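Adenylate kinase (Thermus thermophilus, PDB 3CM0) catalyses the reversible transfer of the terminal phosphate of ATP to AMP, giving two ADP, and so probably serves cellular energy homeostasis. Local coordinates at residues A[114-119]-A[142-147]; A[153-158]-A[164-169]. One frame throughout, in Å; residues are numbered along the deposited sequence.

In the fold
Both contacts use helix 137-160, the long helix that returns from the LID to the CORE domain. Contact 1 comes first along the chain and sets a turn of this helix against the start of helix 116-130; contact 2 follows and sets its last turns against edge strand 164-168. Their centres lie about 15 Å apart, and Val114 CG2 touches Gly169 C at 3.9 Å, where two strands of the parallel sheet end. Neither contact has a hydrogen bond across it. In contact 1 two buried leucines meet beside a glutamate, farther from the centre of the chain; contact 2 is only partly buried, with Tyr158 turned inward and Arg166 lying at the surface.

Contact 1: A[114-119]-A[142-147]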
ATOM      1  N   VAL A 114      -6.060  -3.715  13.803  1.00 10.35           N
ATOM      2  CA  VAL A 114      -6.547  -5.011  14.316  1.00 14.65           C
ATOM      3  C   VAL A 114      -5.747  -5.332  15.563  1.00 14.16           C
ATOM      4  O   VAL A 114      -4.560  -5.079  15.604  1.00 15.87           O
ATOM      5  CB  VAL A 114      -6.314  -6.130  13.264  1.00 14.45           C
ATOM      6  CG1 VAL A 114      -6.810  -7.476  13.793  1.00 15.06           C
ATOM      7  CG2 VAL A 114      -7.068  -5.778  11.958  1.00 18.72           C
ATOM      8  N   PRO A 115      -6.400  -5.888  16.605  1.00 12.96           N
ATOM      9  CA  PRO A 115      -5.672  -6.226  17.836  1.00 16.94           C
ATOM     10  C   PRO A 115      -4.560  -7.210  17.469  1.00 12.02           C
ATOM     11  O   PRO A 115      -4.789  -8.139  16.693  1.00 13.33           O
ATOM     12  CB  PRO A 115      -6.751  -6.873  18.707  1.00 16.74           C
ATOM     13  CG  PRO A 115      -7.968  -6.224  18.291  1.00 16.14           C
ATOM     14  CD  PRO A 115      -7.843  -6.098  16.764  1.00 14.79           C
ATOM     15  N   GLU A 116      -3.384  -7.053  18.070  1.00 13.71           N
ATOM     16  CA  GLU A 116      -2.261  -7.896  17.710  1.00 20.44           C
ATOM     17  C   GLU A 116      -2.513  -9.364  17.958  1.00 20.45           C
ATOM     18  O   GLU A 116      -2.069 -10.196  17.185  1.00 18.01           O
ATOM     19  CB  GLU A 116      -0.981  -7.453  18.429  1.00 24.38           C
ATOM     20  CG  GLU A 116       0.222  -8.305  18.011  1.00 31.29           C
ATOM     21  CD  GLU A 116       1.571  -7.744  18.452  1.00 41.24           C
ATOM     22  OE1 GLU A 116       2.568  -8.500  18.417  1.00 40.21           O
ATOM     23  OE2 GLU A 116       1.641  -6.553  18.817  1.00 44.38           O
ATOM     24  N   GLU A 117      -3.234  -9.690  19.025  1.00 15.30           N
ATOM     25  CA  GLU A 117      -3.509 -11.101  19.280  1.00 22.42           C
ATOM     26  C   GLU A 117      -4.294 -11.735  18.117  1.00 18.90           C
ATOM     27  O   GLU A 117      -4.076 -12.897  17.772  1.00 18.87           O
ATOM     28  CB  GLU A 117      -4.273 -11.259  20.609  1.00 23.15           C
ATOM     29  CG  GLU A 117      -5.512 -10.369  20.705  1.00 32.03           C
ATOM     30  CD  GLU A 117      -5.285  -9.000  21.393  1.00 38.04           C
ATOM     31  OE1 GLU A 117      -4.320  -8.248  21.069  1.00 27.94           O
ATOM     32  OE2 GLU A 117      -6.109  -8.672  22.268  1.00 33.86           O
ATOM     33  N   GLU A 118      -5.202 -10.984  17.502  1.00 14.62           N
ATOM     34  CA  GLU A 118      -5.976 -11.504  16.382  1.00 15.01           C
ATOM     35  C   GLU A 118      -5.094 -11.606  15.125  1.00 15.64           C
ATOM     36  O   GLU A 118      -5.212 -12.567  14.327  1.00 16.13           O
ATOM     37  CB  GLU A 118      -7.192 -10.590  16.077  1.00 15.64           C
ATOM     38  CG  GLU A 118      -8.242 -10.598  17.225  1.00 22.59           C
ATOM     39  CD  GLU A 118      -8.926 -11.953  17.393  1.00 28.95           C
ATOM     40  OE1 GLU A 118      -8.709 -12.841  16.545  1.00 21.58           O
ATOM     41  OE2 GLU A 118      -9.697 -12.136  18.365  1.00 24.28           O
ATOM     42  N   LEU A 119      -4.244 -10.611  14.916  1.00 15.67           N
ATOM     43  CA  LEU A 119      -3.376 -10.702  13.731  1.00 18.66           C
ATOM     44  C   LEU A 119      -2.501 -11.949  13.858  1.00 19.31           C
ATOM     45  O   LEU A 119      -2.349 -12.715  12.901  1.00 18.85           O
ATOM     46  CB  LEU A 119      -2.484  -9.492  13.630  1.00 16.41           C
ATOM     47  CG  LEU A 119      -3.112  -8.159  13.245  1.00 22.39           C
ATOM     48  CD1 LEU A 119      -2.100  -7.065  13.518  1.00 20.76           C
ATOM     49  CD2 LEU A 119      -3.522  -8.174  11.783  1.00 24.42           C
ATOM     50  N   ARG A 142       7.680 -10.369  15.876  1.00 28.47           N
ATOM     51  CA  ARG A 142       8.816  -9.530  15.526  1.00 29.11           C
ATOM     52  C   ARG A 142       8.558  -8.802  14.211  1.00 26.70           C
ATOM     53  O   ARG A 142       8.846  -7.606  14.079  1.00 32.45           O
ATOM     54  CB  ARG A 142      10.086 -10.373  15.384  1.00 38.97           C
ATOM     55  CG  ARG A 142      11.331  -9.523  15.191  1.00 46.06           C
ATOM     56  CD  ARG A 142      12.538 -10.395  14.887  1.00 69.04           C
ATOM     57  NE  ARG A 142      12.311 -11.248  13.719  1.00 75.82           N
ATOM     58  CZ  ARG A 142      12.045 -10.794  12.497  1.00 78.01           C
ATOM     59  NH1 ARG A 142      11.971  -9.489  12.271  1.00 79.28           N
ATOM     60  NH2 ARG A 142      11.847 -11.648  11.500  1.00 81.15           N
ATOM     61  N   ARG A 143       8.027  -9.516  13.229  1.00 23.86           N
ATOM     62  CA  ARG A 143       7.731  -8.883  11.961  1.00 30.04           C
ATOM     63  C   ARG A 143       6.694  -7.775  12.166  1.00 31.42           C
ATOM     64  O   ARG A 143       6.741  -6.750  11.478  1.00 23.63           O
ATOM     65  CB  ARG A 143       7.237  -9.917  10.949  1.00 38.35           C
ATOM     66  CG  ARG A 143       8.342 -10.878  10.484  1.00 52.91           C
ATOM     67  CD  ARG A 143       7.782 -12.050   9.671  1.00 60.95           C
ATOM     68  NE  ARG A 143       8.826 -12.934   9.148  1.00 60.76           N
ATOM     69  CZ  ARG A 143       8.589 -14.103   8.555  1.00 60.43           C
ATOM     70  NH1 ARG A 143       7.343 -14.530   8.414  1.00 72.03           N
ATOM     71  NH2 ARG A 143       9.592 -14.844   8.099  1.00 64.88           N
ATOM     72  N   LEU A 144       5.768  -7.960  13.116  1.00 25.62           N
ATOM     73  CA  LEU A 144       4.754  -6.935  13.370  1.00 21.14           C
ATOM     74  C   LEU A 144       5.371  -5.706  14.027  1.00 18.94           C
ATOM     75  O   LEU A 144       4.937  -4.575  13.788  1.00 20.02           O
ATOM     76  CB  LEU A 144       3.609  -7.503  14.243  1.00 20.09           C
ATOM     77  CG  LEU A 144       2.727  -8.516  13.504  1.00 20.77           C
ATOM     78  CD1 LEU A 144       1.747  -9.160  14.498  1.00 21.34           C
ATOM     79  CD2 LEU A 144       1.970  -7.826  12.363  1.00 26.04           C
ATOM     80  N   GLU A 145       6.396  -5.909  14.848  1.00 24.62           N
ATOM     81  CA  GLU A 145       7.070  -4.793  15.512  1.00 23.10           C
ATOM     82  C   GLU A 145       7.877  -3.975  14.508  1.00 28.21           C
ATOM     83  O   GLU A 145       7.972  -2.735  14.606  1.00 25.19           O
ATOM     84  CB  GLU A 145       7.984  -5.321  16.622  1.00 28.88           C
ATOM     85  CG  GLU A 145       8.831  -4.252  17.291  1.00 33.91           C
ATOM     86  CD  GLU A 145       8.008  -3.140  17.929  1.00 39.27           C
ATOM     87  OE1 GLU A 145       6.855  -3.381  18.343  1.00 41.40           O
ATOM     88  OE2 GLU A 145       8.530  -2.018  18.039  1.00 42.43           O
ATOM     89  N   VAL A 146       8.464  -4.672  13.544  1.00 25.60           N
ATOM     90  CA  VAL A 146       9.234  -4.000  12.502  1.00 29.01           C
ATOM     91  C   VAL A 146       8.277  -3.164  11.651  1.00 28.63           C
ATOM     92  O   VAL A 146       8.556  -2.002  11.311  1.00 23.73           O
ATOM     93  CB  VAL A 146       9.965  -5.025  11.612  1.00 29.56           C
ATOM     94  CG1 VAL A 146      10.487  -4.356  10.348  1.00 34.50           C
ATOM     95  CG2 VAL A 146      11.119  -5.635  12.388  1.00 29.29           C
ATOM     96  N   TYR A 147       7.153  -3.766  11.291  1.00 24.65           N
ATOM     97  CA  TYR A 147       6.145  -3.056  10.520  1.00 22.81           C
ATOM     98  C   TYR A 147       5.717  -1.800  11.284  1.00 21.96           C
ATOM     99  O   TYR A 147       5.582  -0.710  10.703  1.00 19.92           O
ATOM    100  CB  TYR A 147       4.919  -3.951  10.287  1.00 21.57           C
ATOM    101  CG  TYR A 147       3.647  -3.165  10.013  1.00 23.63           C
ATOM    102  CD1 TYR A 147       3.359  -2.658   8.736  1.00 31.24           C
ATOM    103  CD2 TYR A 147       2.784  -2.844  11.054  1.00 26.71           C
ATOM    104  CE1 TYR A 147       2.235  -1.841   8.524  1.00 34.31           C
ATOM    105  CE2 TYR A 147       1.669  -2.033  10.856  1.00 34.35           C
ATOM    106  CZ  TYR A 147       1.399  -1.537   9.593  1.00 32.94           C
ATOM    107  OH  TYR A 147       0.269  -0.750   9.422  1.00 41.32           O
TER
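Leu144 meets Glu116 and Leu119 in a small, largely apolar helix-to-helix contact, between the first turn of helix 116-130, which runs into the LID, and an early turn of helix 137-160, which leads back from it. Leu144 supplies both of its methyls. CD1 lies 3.9 Å from Glu116 CG, while CD2 reaches Leu119 CD1 at 4.3 Å. The Glu116 and Leu144 side chains pass alongside one another, each running toward the other's backbone: with CG anti to the backbone N (chi1 -178°) and the chain extended beyond it, the glutamate brings its OE1 to 4.1 Å from Leu144 CD1. The carboxylate therefore continues past the methyl, toward a long, weak ion pair with Arg141. Pro115 is the N-cap of helix 116-130, and its O accepts the backbone N of Leu119 at 3.1 Å. Leu119 also rests on Pro12, close to Gly14 of the predicted ATP site, and Arg143, a predicted AMP ligand, forms a salt bridge with Asp135. Only 124 Å² is buried between the segments, and no hydrogen bond or salt bridge joins them. Such carbon-to-carbon packing spaces the helices only loosely, and the charges of Glu116 and Arg143 find partners elsewhere.

Contact 2: A[153-158]-A[164-169]; sequences PLVGYY and LKRVDG
Val155 and Leu164 make the closest approach between the last turns of helix 137-160 and the edge strand 164-168. Val155 CG1 stands 3.4 Å from Leu164 CD2, tighter than usual for two methyl carbons, and the side chains cross at a slant. The valine rotamer sets this up: CG1 is anti to the backbone N (chi1 174°), and it is this branch that meets the strand. Leu164 likewise carries CG anti to its own N, and its two methyls divide the work. CD2 goes to Val155, whereas CD1 lies 4.3 Å from Tyr158 CB.

Arg166 adds the polar margin. Its first torsion (chi1 -65°) sets CG beside the backbone N, which gives the chain its direction, and extension from CG to NE gives it the reach to bring the guanidinium back over Leu164, whose CD2 sits 3.5 Å above the guanidinium plane and offset toward its rim. Val155 CG1 approaches the same group obliquely, 3.8 Å from Arg166 NH2, and the two side chains cross at about a right angle. The charge is met by two salt bridges, NH2 to Glu159 and NH1 to Glu113, which probably fix the rotation of the group over the leucine.

Tyr158 starts toward the strand, but with CG opposite the carbonyl carbon and beside the backbone N its ring turns off the strand, to Pro86 of the predicted AMP site. Tyr157 CD2 sits above one face of that ring, near its rim.

The axes of segment 153-158 and strand 164-168 approach to 9.1 Å, their directions 120° apart, as the chain turns back from one into the other. Beyond the contact, strand 164-168 is bonded through its backbone to strand 104-113, on which Tyr158, Leu164 and Arg166 also pack. Helix 89-101 takes Leu154 and both tyrosines, while helix 173-184 packs against Lys165 and Val167.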
ATOM      1  N   PRO A 153       6.275   6.610  11.126  1.00 14.98           N
ATOM      2  CA  PRO A 153       6.572   7.932  10.564  1.00 16.78           C
ATOM      3  C   PRO A 153       5.542   8.318   9.506  1.00 13.35           C
ATOM      4  O   PRO A 153       5.220   9.472   9.383  1.00 13.80           O
ATOM      5  CB  PRO A 153       7.989   7.770   9.980  1.00 15.85           C
ATOM      6  CG  PRO A 153       8.564   6.622  10.820  1.00 19.92           C
ATOM      7  CD  PRO A 153       7.410   5.685  10.902  1.00 16.64           C
ATOM      8  N   LEU A 154       5.014   7.342   8.765  1.00 11.31           N
ATOM      9  CA  LEU A 154       3.982   7.658   7.765  1.00 12.63           C
ATOM     10  C   LEU A 154       2.674   8.001   8.444  1.00  9.72           C
ATOM     11  O   LEU A 154       1.935   8.884   8.007  1.00 12.80           O
ATOM     12  CB  LEU A 154       3.752   6.475   6.823  1.00 15.49           C
ATOM     13  CG  LEU A 154       5.001   6.012   6.083  1.00 15.04           C
ATOM     14  CD1 LEU A 154       4.637   4.783   5.220  1.00 20.23           C
ATOM     15  CD2 LEU A 154       5.505   7.127   5.186  1.00 20.09           C
ATOM     16  N   VAL A 155       2.339   7.273   9.506  1.00 10.75           N
ATOM     17  CA  VAL A 155       1.103   7.577  10.219  1.00 12.34           C
ATOM     18  C   VAL A 155       1.167   9.022  10.756  1.00 12.64           C
ATOM     19  O   VAL A 155       0.211   9.777  10.645  1.00 14.36           O
ATOM     20  CB  VAL A 155       0.892   6.568  11.376  1.00 14.81           C
ATOM     21  CG1 VAL A 155      -0.319   6.973  12.195  1.00 18.36           C
ATOM     22  CG2 VAL A 155       0.706   5.178  10.799  1.00 20.96           C
ATOM     23  N   GLY A 156       2.307   9.405  11.332  1.00 17.13           N
ATOM     24  CA  GLY A 156       2.460  10.758  11.845  1.00 13.42           C
ATOM     25  C   GLY A 156       2.366  11.808  10.748  1.00 11.79           C
ATOM     26  O   GLY A 156       1.756  12.861  10.928  1.00 14.45           O
ATOM     27  N   TYR A 157       2.965  11.502   9.604  1.00  9.48           N
ATOM     28  CA  TYR A 157       2.949  12.410   8.453  1.00 11.82           C
ATOM     29  C   TYR A 157       1.518  12.685   7.987  1.00  9.49           C
ATOM     30  O   TYR A 157       1.100  13.837   7.765  1.00 10.26           O
ATOM     31  CB  TYR A 157       3.722  11.766   7.310  1.00 12.71           C
ATOM     32  CG  TYR A 157       3.764  12.612   6.075  1.00 10.83           C
ATOM     33  CD1 TYR A 157       4.705  13.633   5.937  1.00 13.22           C
ATOM     34  CD2 TYR A 157       2.869  12.393   5.028  1.00 11.29           C
ATOM     35  CE1 TYR A 157       4.760  14.417   4.773  1.00 12.47           C
ATOM     36  CE2 TYR A 157       2.908  13.189   3.861  1.00 12.16           C
ATOM     37  CZ  TYR A 157       3.858  14.188   3.746  1.00 17.03           C
ATOM     38  OH  TYR A 157       3.913  14.933   2.591  1.00 14.09           O
ATOM     39  N   TYR A 158       0.727  11.619   7.859  1.00  9.50           N
ATOM     40  CA  TYR A 158      -0.638  11.818   7.395  1.00  9.33           C
ATOM     41  C   TYR A 158      -1.590  12.329   8.467  1.00  9.69           C
ATOM     42  O   TYR A 158      -2.501  13.087   8.156  1.00 11.33           O
ATOM     43  CB  TYR A 158      -1.169  10.511   6.772  1.00  8.42           C
ATOM     44  CG  TYR A 158      -0.426  10.188   5.496  1.00  6.55           C
ATOM     45  CD1 TYR A 158      -0.465  11.094   4.406  1.00  7.38           C
ATOM     46  CD2 TYR A 158       0.288   8.997   5.350  1.00 12.57           C
ATOM     47  CE1 TYR A 158       0.193  10.782   3.203  1.00 11.13           C
ATOM     48  CE2 TYR A 158       0.937   8.693   4.158  1.00 11.21           C
ATOM     49  CZ  TYR A 158       0.883   9.573   3.096  1.00 10.91           C
ATOM     50  OH  TYR A 158       1.512   9.256   1.894  1.00 13.87           O
ATOM     51  N   LEU A 164      -5.539  11.010   7.735  1.00 12.04           N
ATOM     52  CA  LEU A 164      -5.478   9.601   8.175  1.00 10.02           C
ATOM     53  C   LEU A 164      -6.887   9.153   8.578  1.00 13.73           C
ATOM     54  O   LEU A 164      -7.595   9.854   9.311  1.00 16.98           O
ATOM     55  CB  LEU A 164      -4.518   9.465   9.363  1.00 13.06           C
ATOM     56  CG  LEU A 164      -4.228   8.034   9.848  1.00 15.68           C
ATOM     57  CD1 LEU A 164      -3.366   7.352   8.751  1.00 15.28           C
ATOM     58  CD2 LEU A 164      -3.405   8.081  11.198  1.00 16.24           C
ATOM     59  N   LYS A 165      -7.283   7.984   8.098  1.00 13.60           N
ATOM     60  CA  LYS A 165      -8.600   7.417   8.396  1.00 12.27           C
ATOM     61  C   LYS A 165      -8.338   6.073   9.068  1.00 15.00           C
ATOM     62  O   LYS A 165      -8.020   5.081   8.400  1.00 15.94           O
ATOM     63  CB  LYS A 165      -9.395   7.168   7.090  1.00 13.92           C
ATOM     64  CG  LYS A 165      -9.488   8.354   6.162  1.00 16.35           C
ATOM     65  CD  LYS A 165     -10.297   9.446   6.783  1.00 19.47           C
ATOM     66  CE  LYS A 165     -10.418  10.646   5.842  1.00 26.96           C
ATOM     67  NZ  LYS A 165     -11.157  11.758   6.534  1.00 25.92           N
ATOM     68  N   ARG A 166      -8.425   6.054  10.397  1.00 13.51           N
ATOM     69  CA  ARG A 166      -8.205   4.830  11.149  1.00 13.52           C
ATOM     70  C   ARG A 166      -9.500   4.058  11.067  1.00 12.40           C
ATOM     71  O   ARG A 166     -10.590   4.590  11.350  1.00 16.52           O
ATOM     72  CB  ARG A 166      -7.866   5.160  12.611  1.00 15.37           C
ATOM     73  CG  ARG A 166      -6.556   5.912  12.768  1.00 17.39           C
ATOM     74  CD  ARG A 166      -6.428   6.444  14.212  1.00 20.74           C
ATOM     75  NE  ARG A 166      -5.196   7.190  14.423  1.00 18.64           N
ATOM     76  CZ  ARG A 166      -4.003   6.651  14.666  1.00 23.19           C
ATOM     77  NH1 ARG A 166      -3.848   5.334  14.739  1.00 22.42           N
ATOM     78  NH2 ARG A 166      -2.947   7.451  14.849  1.00 23.17           N
ATOM     79  N   VAL A 167      -9.394   2.788  10.708  1.00 10.07           N
ATOM     80  CA  VAL A 167     -10.566   1.943  10.543  1.00  8.11           C
ATOM     81  C   VAL A 167     -10.432   0.655  11.340  1.00 10.43           C
ATOM     82  O   VAL A 167      -9.344   0.078  11.435  1.00 10.81           O
ATOM     83  CB  VAL A 167     -10.753   1.586   9.035  1.00 15.30           C
ATOM     84  CG1 VAL A 167     -11.795   0.495   8.872  1.00 20.54           C
ATOM     85  CG2 VAL A 167     -11.136   2.869   8.237  1.00 12.24           C
ATOM     86  N   ASP A 168     -11.550   0.203  11.905  1.00  9.80           N
ATOM     87  CA  ASP A 168     -11.548  -1.054  12.696  1.00  7.50           C
ATOM     88  C   ASP A 168     -11.548  -2.234  11.715  1.00  9.76           C
ATOM     89  O   ASP A 168     -12.507  -2.450  10.986  1.00 12.09           O
ATOM     90  CB  ASP A 168     -12.794  -1.039  13.585  1.00 13.88           C
ATOM     91  CG  ASP A 168     -13.023  -2.349  14.351  1.00 17.44           C
ATOM     92  OD1 ASP A 168     -12.155  -3.239  14.302  1.00 12.73           O
ATOM     93  OD2 ASP A 168     -14.096  -2.465  15.013  1.00 14.71           O
ATOM     94  N   GLY A 169     -10.461  -2.998  11.697  1.00 11.82           N
ATOM     95  CA  GLY A 169     -10.358  -4.110  10.758  1.00 14.35           C
ATOM     96  C   GLY A 169     -10.845  -5.465  11.231  1.00 15.78           C
ATOM     97  O   GLY A 169     -10.638  -6.486  10.557  1.00 13.06           O
TER